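Local coordinates for protein heroin esterase (Rhodococcus sp., PDB 1LZL) that probably hydrolyses the acetyl ester groups of heroin, as an esterase of the alpha/beta hydrolase fold, at residues A[298-301]-A[302-305]; A[220-223]-A[224-228]; A[94-97]-A[98-101]. All coordinates share one frame; numbering follows the deposited sequence.

Contact 1 (A[298-301]-A[302-305]). Unlike the reference sequence in segment 298-301: A299 (reference Gly), S301 (reference Arg).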
loop_
_atom_site.group_PDB
_atom_site.type_symbol
_atom_site.label_atom_id
_atom_site.label_comp_id
_atom_site.label_asym_id
_atom_site.label_seq_id
_atom_site.Cartn_x
_atom_site.Cartn_y
_atom_site.Cartn_z
ATOM N N ALA A 298 -19.637 0.685 6.450
ATOM C CA ALA A 298 -19.917 -0.678 6.892
ATOM C C ALA A 298 -19.234 -0.986 8.215
ATOM O O ALA A 298 -18.106 -0.517 8.412
ATOM C CB ALA A 298 -19.432 -1.636 5.800
ATOM N N ALA A 299 -19.916 -1.768 9.088
ATOM C CA ALA A 299 -19.251 -2.030 10.379
ATOM C C ALA A 299 -17.909 -2.750 10.201
ATOM O O ALA A 299 -17.002 -2.426 10.965
ATOM C CB ALA A 299 -20.179 -2.806 11.300
ATOM N N VAL A 300 -17.793 -3.671 9.241
ATOM C CA VAL A 300 -16.531 -4.430 9.063
ATOM C C VAL A 300 -15.424 -3.498 8.581
ATOM O O VAL A 300 -14.257 -3.695 8.979
ATOM C CB VAL A 300 -16.681 -5.632 8.113
ATOM C CG1 VAL A 300 -16.980 -5.203 6.663
ATOM C CG2 VAL A 300 -15.438 -6.522 8.166
ATOM N N SER A 301 -15.770 -2.513 7.754
ATOM C CA SER A 301 -14.820 -1.468 7.341
ATOM C C SER A 301 -14.433 -0.605 8.537
ATOM O O SER A 301 -13.235 -0.315 8.752
ATOM C CB SER A 301 -15.432 -0.621 6.215
ATOM O OG SER A 301 -15.706 -1.437 5.085
ATOM N N GLU A 302 -15.403 -0.198 9.352
ATOM C CA GLU A 302 -15.098 0.623 10.548
ATOM C C GLU A 302 -14.170 -0.133 11.478
ATOM O O GLU A 302 -13.206 0.470 11.973
ATOM C CB GLU A 302 -16.395 1.085 11.261
ATOM C CG GLU A 302 -17.180 2.038 10.323
ATOM C CD GLU A 302 -18.506 2.427 10.952
ATOM O OE1 GLU A 302 -18.880 1.850 12.000
ATOM O OE2 GLU A 302 -19.140 3.339 10.386
ATOM N N ARG A 303 -14.446 -1.418 11.722
ATOM C CA ARG A 303 -13.548 -2.227 12.544
ATOM C C ARG A 303 -12.132 -2.264 11.958
ATOM O O ARG A 303 -11.134 -2.164 12.698
ATOM C CB ARG A 303 -13.980 -3.682 12.590
ATOM C CG ARG A 303 -15.157 -4.047 13.460
ATOM C CD ARG A 303 -15.150 -5.518 13.735
ATOM N NE ARG A 303 -15.503 -6.492 12.699
ATOM C CZ ARG A 303 -14.720 -7.571 12.498
ATOM N NH1 ARG A 303 -13.595 -7.812 13.179
ATOM N NH2 ARG A 303 -15.011 -8.506 11.585
ATOM N N GLY A 304 -12.035 -2.459 10.645
ATOM C CA GLY A 304 -10.704 -2.510 10.003
ATOM C C GLY A 304 -9.954 -1.196 10.138
ATOM O O GLY A 304 -8.764 -1.138 10.428
ATOM N N ALA A 305 -10.686 -0.097 9.916
ATOM C CA ALA A 305 -10.070 1.238 10.046
ATOM C C ALA A 305 -9.589 1.567 11.438
ATOM O O ALA A 305 -8.512 2.134 11.660
ATOM C CB ALA A 305 -11.071 2.304 9.549
#

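Contact 2 (A[220-223]-A[224-228])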
loop_
_atom_site.group_PDB
_atom_site.type_symbol
_atom_site.label_atom_id
_atom_site.label_comp_id
_atom_site.label_asym_id
_atom_site.label_seq_id
_atom_site.Cartn_x
_atom_site.Cartn_y
_atom_site.Cartn_z
ATOM N N TYR A 220 2.206 -4.795 -16.785
ATOM C CA TYR A 220 2.512 -3.366 -16.869
ATOM C C TYR A 220 3.730 -3.018 -16.023
ATOM O O TYR A 220 4.588 -2.251 -16.483
ATOM C CB TYR A 220 1.329 -2.537 -16.367
ATOM C CG TYR A 220 0.120 -2.589 -17.266
ATOM C CD1 TYR A 220 0.257 -2.700 -18.645
ATOM C CD2 TYR A 220 -1.137 -2.494 -16.720
ATOM C CE1 TYR A 220 -0.915 -2.734 -19.415
ATOM C CE2 TYR A 220 -2.310 -2.530 -17.473
ATOM C CZ TYR A 220 -2.161 -2.646 -18.831
ATOM O OH TYR A 220 -3.300 -2.689 -19.604
ATOM N N TYR A 221 3.782 -3.551 -14.803
ATOM C CA TYR A 221 4.865 -3.162 -13.879
ATOM C C TYR A 221 6.231 -3.711 -14.269
ATOM O O TYR A 221 7.247 -3.016 -14.220
ATOM C CB TYR A 221 4.469 -3.736 -12.503
ATOM C CG TYR A 221 5.358 -3.355 -11.338
ATOM C CD1 TYR A 221 5.921 -2.088 -11.203
ATOM C CD2 TYR A 221 5.597 -4.289 -10.344
ATOM C CE1 TYR A 221 6.721 -1.794 -10.103
ATOM C CE2 TYR A 221 6.383 -4.018 -9.236
ATOM C CZ TYR A 221 6.944 -2.739 -9.138
ATOM O OH TYR A 221 7.733 -2.417 -8.030
ATOM N N LEU A 222 6.287 -4.995 -14.645
ATOM C CA LEU A 222 7.584 -5.621 -14.892
ATOM C C LEU A 222 8.061 -5.419 -16.337
ATOM O O LEU A 222 9.286 -5.535 -16.552
ATOM C CB LEU A 222 7.481 -7.110 -14.555
ATOM C CG LEU A 222 7.105 -7.325 -13.045
ATOM C CD1 LEU A 222 7.082 -8.808 -12.731
ATOM C CD2 LEU A 222 8.054 -6.582 -12.113
ATOM N N GLY A 223 7.147 -5.086 -17.243
ATOM C CA GLY A 223 7.586 -4.683 -18.582
ATOM C C GLY A 223 7.538 -5.768 -19.658
ATOM O O GLY A 223 7.257 -6.944 -19.400
ATOM N N GLU A 224 7.822 -5.346 -20.889
ATOM C CA GLU A 224 7.507 -6.119 -22.089
ATOM C C GLU A 224 8.456 -7.297 -22.254
ATOM O O GLU A 224 8.251 -8.189 -23.105
ATOM C CB GLU A 224 7.514 -5.224 -23.325
ATOM C CG GLU A 224 6.501 -4.060 -23.262
ATOM C CD GLU A 224 5.101 -4.576 -23.579
ATOM O OE1 GLU A 224 4.996 -5.823 -23.683
ATOM O OE2 GLU A 224 4.152 -3.758 -23.706
ATOM N N SER A 225 9.491 -7.354 -21.439
ATOM C CA SER A 225 10.470 -8.426 -21.367
ATOM C C SER A 225 10.112 -9.538 -20.400
ATOM O O SER A 225 10.525 -10.697 -20.477
ATOM C CB SER A 225 11.779 -7.840 -20.804
ATOM O OG SER A 225 12.714 -8.826 -20.393
ATOM N N TYR A 226 9.304 -9.149 -19.386
ATOM C CA TYR A 226 8.952 -10.119 -18.361
ATOM C C TYR A 226 8.189 -11.240 -19.035
ATOM O O TYR A 226 7.247 -10.932 -19.756
ATOM C CB TYR A 226 8.131 -9.449 -17.264
ATOM C CG TYR A 226 7.368 -10.328 -16.306
ATOM C CD1 TYR A 226 8.020 -11.131 -15.376
ATOM C CD2 TYR A 226 5.984 -10.320 -16.333
ATOM C CE1 TYR A 226 7.286 -11.929 -14.484
ATOM C CE2 TYR A 226 5.224 -11.103 -15.471
ATOM C CZ TYR A 226 5.905 -11.902 -14.563
ATOM O OH TYR A 226 5.121 -12.667 -13.715
ATOM N N SER A 227 8.579 -12.472 -18.730
ATOM C CA SER A 227 7.850 -13.506 -19.491
ATOM C C SER A 227 6.771 -14.221 -18.699
ATOM O O SER A 227 6.251 -15.225 -19.197
ATOM C CB SER A 227 8.843 -14.540 -20.022
ATOM O OG SER A 227 9.709 -14.922 -18.977
ATOM N N GLY A 228 6.427 -13.779 -17.498
ATOM C CA GLY A 228 5.336 -14.405 -16.766
ATOM C C GLY A 228 5.825 -15.121 -15.505
ATOM O O GLY A 228 6.990 -14.978 -15.156
HETATM O O HOH W 1 10.829 -5.796 -18.614
#

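Contact 3 (A[94-97]-A[98-101])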
loop_
_atom_site.group_PDB
_atom_site.type_symbol
_atom_site.label_atom_id
_atom_site.label_comp_id
_atom_site.label_asym_id
_atom_site.label_seq_id
_atom_site.Cartn_x
_atom_site.Cartn_y
_atom_site.Cartn_z
ATOM N N THR A 94 -3.057 8.129 -7.747
ATOM C CA THR A 94 -2.271 9.264 -7.374
ATOM C C THR A 94 -2.079 9.295 -5.866
ATOM O O THR A 94 -2.877 8.740 -5.090
ATOM C CB THR A 94 -2.942 10.590 -7.805
ATOM O OG1 THR A 94 -4.151 10.766 -7.044
ATOM C CG2 THR A 94 -3.342 10.524 -9.263
ATOM N N ALA A 95 -1.019 9.943 -5.436
ATOM C CA ALA A 95 -0.875 10.122 -3.997
ATOM C C ALA A 95 -2.086 10.819 -3.411
ATOM O O ALA A 95 -2.488 10.408 -2.314
ATOM C CB ALA A 95 0.395 10.899 -3.648
ATOM N N GLU A 96 -2.665 11.809 -4.096
ATOM C CA GLU A 96 -3.775 12.513 -3.410
ATOM C C GLU A 96 -4.939 11.584 -3.107
ATOM O O GLU A 96 -5.759 11.815 -2.209
ATOM C CB GLU A 96 -4.218 13.674 -4.312
ATOM C CG GLU A 96 -5.271 14.577 -3.741
ATOM C CD GLU A 96 -5.968 15.376 -4.835
ATOM O OE1 GLU A 96 -5.597 15.282 -6.034
ATOM O OE2 GLU A 96 -6.905 16.118 -4.443
ATOM N N SER A 97 -5.086 10.504 -3.849
ATOM C CA SER A 97 -6.191 9.573 -3.614
ATOM C C SER A 97 -6.098 8.991 -2.204
ATOM O O SER A 97 -7.152 8.552 -1.713
ATOM C CB SER A 97 -6.252 8.468 -4.678
ATOM O OG SER A 97 -5.169 7.559 -4.516
ATOM N N SER A 98 -4.922 9.002 -1.571
ATOM C CA SER A 98 -4.802 8.527 -0.193
ATOM C C SER A 98 -4.853 9.650 0.835
ATOM O O SER A 98 -4.650 9.376 2.036
ATOM C CB SER A 98 -3.507 7.737 -0.019
ATOM O OG SER A 98 -3.496 6.515 -0.692
ATOM N N ASP A 99 -5.138 10.872 0.416
ATOM C CA ASP A 99 -5.251 11.929 1.427
ATOM C C ASP A 99 -6.211 11.608 2.573
ATOM O O ASP A 99 -5.836 11.904 3.713
ATOM C CB ASP A 99 -5.714 13.233 0.763
ATOM C CG ASP A 99 -4.661 14.051 0.076
ATOM O OD1 ASP A 99 -3.454 13.689 0.043
ATOM O OD2 ASP A 99 -4.998 15.139 -0.463
ATOM N N PRO A 100 -7.362 10.982 2.378
ATOM C CA PRO A 100 -8.251 10.723 3.533
ATOM C C PRO A 100 -7.572 9.963 4.659
ATOM O O PRO A 100 -7.592 10.359 5.824
ATOM C CB PRO A 100 -9.399 9.928 2.898
ATOM C CG PRO A 100 -9.479 10.466 1.492
ATOM C CD PRO A 100 -8.010 10.549 1.116
ATOM N N PHE A 101 -6.893 8.877 4.299
ATOM C CA PHE A 101 -6.210 8.051 5.301
ATOM C C PHE A 101 -5.049 8.813 5.922
ATOM O O PHE A 101 -4.822 8.733 7.138
ATOM C CB PHE A 101 -5.723 6.721 4.683
ATOM C CG PHE A 101 -5.018 5.816 5.693
ATOM C CD1 PHE A 101 -5.714 5.388 6.830
ATOM C CD2 PHE A 101 -3.684 5.452 5.504
ATOM C CE1 PHE A 101 -5.056 4.573 7.761
ATOM C CE2 PHE A 101 -3.039 4.590 6.399
ATOM C CZ PHE A 101 -3.745 4.172 7.532
HETATM O O HOH W 2 -7.159 16.296 -1.762
#

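Contact 1 (A[298-301]-A[302-305])
A298 meets E302 across the first turn of helix 299-315: the N-cap carbonyl A298 O accepts the amide E302 N at 2.9 Å, with the N-H nearly straight at 163°. E302 CG, lying beside its own backbone N (chi1 -65°), returns over the same carbonyl and comes to 3.3 Å from A298 O; beyond CG the chain runs out extended and carries the carboxylate back alongside the start of the helix. The methyl group of A298 turns the other way, onto E10 and L11 of helix 9-14. At A299, which differs from the reference sequence, the amide is bound by E10 OE1, while A299 O receives R303 N at 2.8 Å. R303 CG folds back over that oxygen, 3.5 Å from A299 O. V300 continues the series with a slightly longer bond, G304 N to V300 O at 3.0 Å. V300 CG2, anti to the backbone N, meets the guanidinium of R303, whose chain bends at chi3: V300 CG2 stands 4.0 Å from R303 NH2, oblique to the guanidinium plane. V300 also packs on L11 and F285, and R303 on H283, so this side of the helix faces strand 280-285. S301, likewise different from the reference, closes the series: S301 O takes A305 N at 2.8 Å, and A305 CB rests 3.5 Å from S301 O. The buried hydroxyl S301 OG is hydrogen-bonded to V295 O, with S292 O as a second partner in the preceding loop. Four successive i to i+4 bonds thus hold the first two turns of the helix, and the carboxylate of E10, bonded to an amide at the positive end of the helix dipole, would probably be stabilised as the anion.

Contact 2 (A[220-223]-A[224-228])
L222 and Y226 close a helix C-terminus in which helix 211-222 gives way, at G223, to a type I beta turn running from G223 to Y226. G223 has a positive phi, where a CB would collide with the carbonyl O of L222, which calls for glycine at the residue where the chain leaves the helix. The main contact is apolar, a CH-pi interaction. L222 CD1 sits over one face of the Y226 ring, 3.6 Å from the centroid and only 11° off the ring normal. L222 CB covers the root of the same side chain, 3.6 Å from Y226 CB, so the leucine spans the tyrosine from its CB to the middle of the ring. The tyrosine is placed for this by a chi1 of 164°, which sets CG anti to the backbone N and lays the ring beside the end of the helix. The opposite face is covered by the backbone: G228 N lies 3.4 Å above the plane of the Y226 ring, over its centre, leaving the ring sandwiched between a methyl group and a peptide N. Y226 also touches D231 and V234, and its hydroxyl bonds to D193 OD2, which holds the far end of the ring. Polar bonds fix the turn itself. Y226 N donates to G223 O, which also receives K219 NZ from the helix. The backbone bond is bent, 147° at the hydrogen. The last helical carbonyl is met by solvent instead: a water donates to L222 O at 2.6 Å and accepts a weak bond from S225 N at 3.5 Å.

Contact 3 (A[94-97]-A[98-101])
E96 and D99 stand three residues apart at the entry to helix 99-109, and their side chains meet at a slant, the carboxylate planes 53° apart. E96 CG, anti to the backbone N (chi1 -176°), brings its methylene to 3.3 Å from D99 OD2, while the extended chain beyond it carries the glutamate carboxylate outward. The charged oxygens stay apart, E96 OE2 standing 4.5 Å from D99 OD2. One water spans them, donating to E96 OE2 at 2.7 Å and to D99 OD2 at 2.8 Å, which would ease the repulsion of like charges. R68 from strand 65-72 adds a salt bridge to D99 OD2, so that the buried aspartate is probably kept ionised.

In the backbone of the same turn the bonds have 3-10 spacing: S98 N bonds to A95 O and D99 N to E96 O. S97 is directed back along the chain, its OG donating to T94 O at 2.6 Å in the carbonyl plane; that oxygen also accepts S97 N. P100, which has no N-H to offer, sets CD 3.6 Å from S97 O. S98 holds the N-cap position without a capping bond, and S98 OG takes a weak hydrogen bond from W84 NE1. A 3-10 turn thus ends the loop from strand 79-85 and passes into helix 99-109, whose first turn holds P100, in this alpha/beta hydrolase; the S98 side chain lies near, without touching, the probable nucleophile elbow.

How the contacts relate
From the N terminus, contact 3 (94-101) comes first, at the end of the loop that leads from strand 79-85 into helix 99-109. Contact 2 (220-228) follows, where helix 211-222 runs out into the loop before strand 252-257, and contact 1 (298-305) starts the final helix 299-315 after strand 280-285. Each is a continuous run of chain; the three stand in series, neither nesting nor crossing. Contacts 1 and 2 lie on opposite sides of the chain's centre, centres about 36 Å apart. Contacts 1 and 3 approach to about 6 Å between nearest atoms without touching. Contact 3 sets helix 99-109 against strand 65-72 and helix 26-41, contact 1 the last helix against helix 9-14 and strand 280-285.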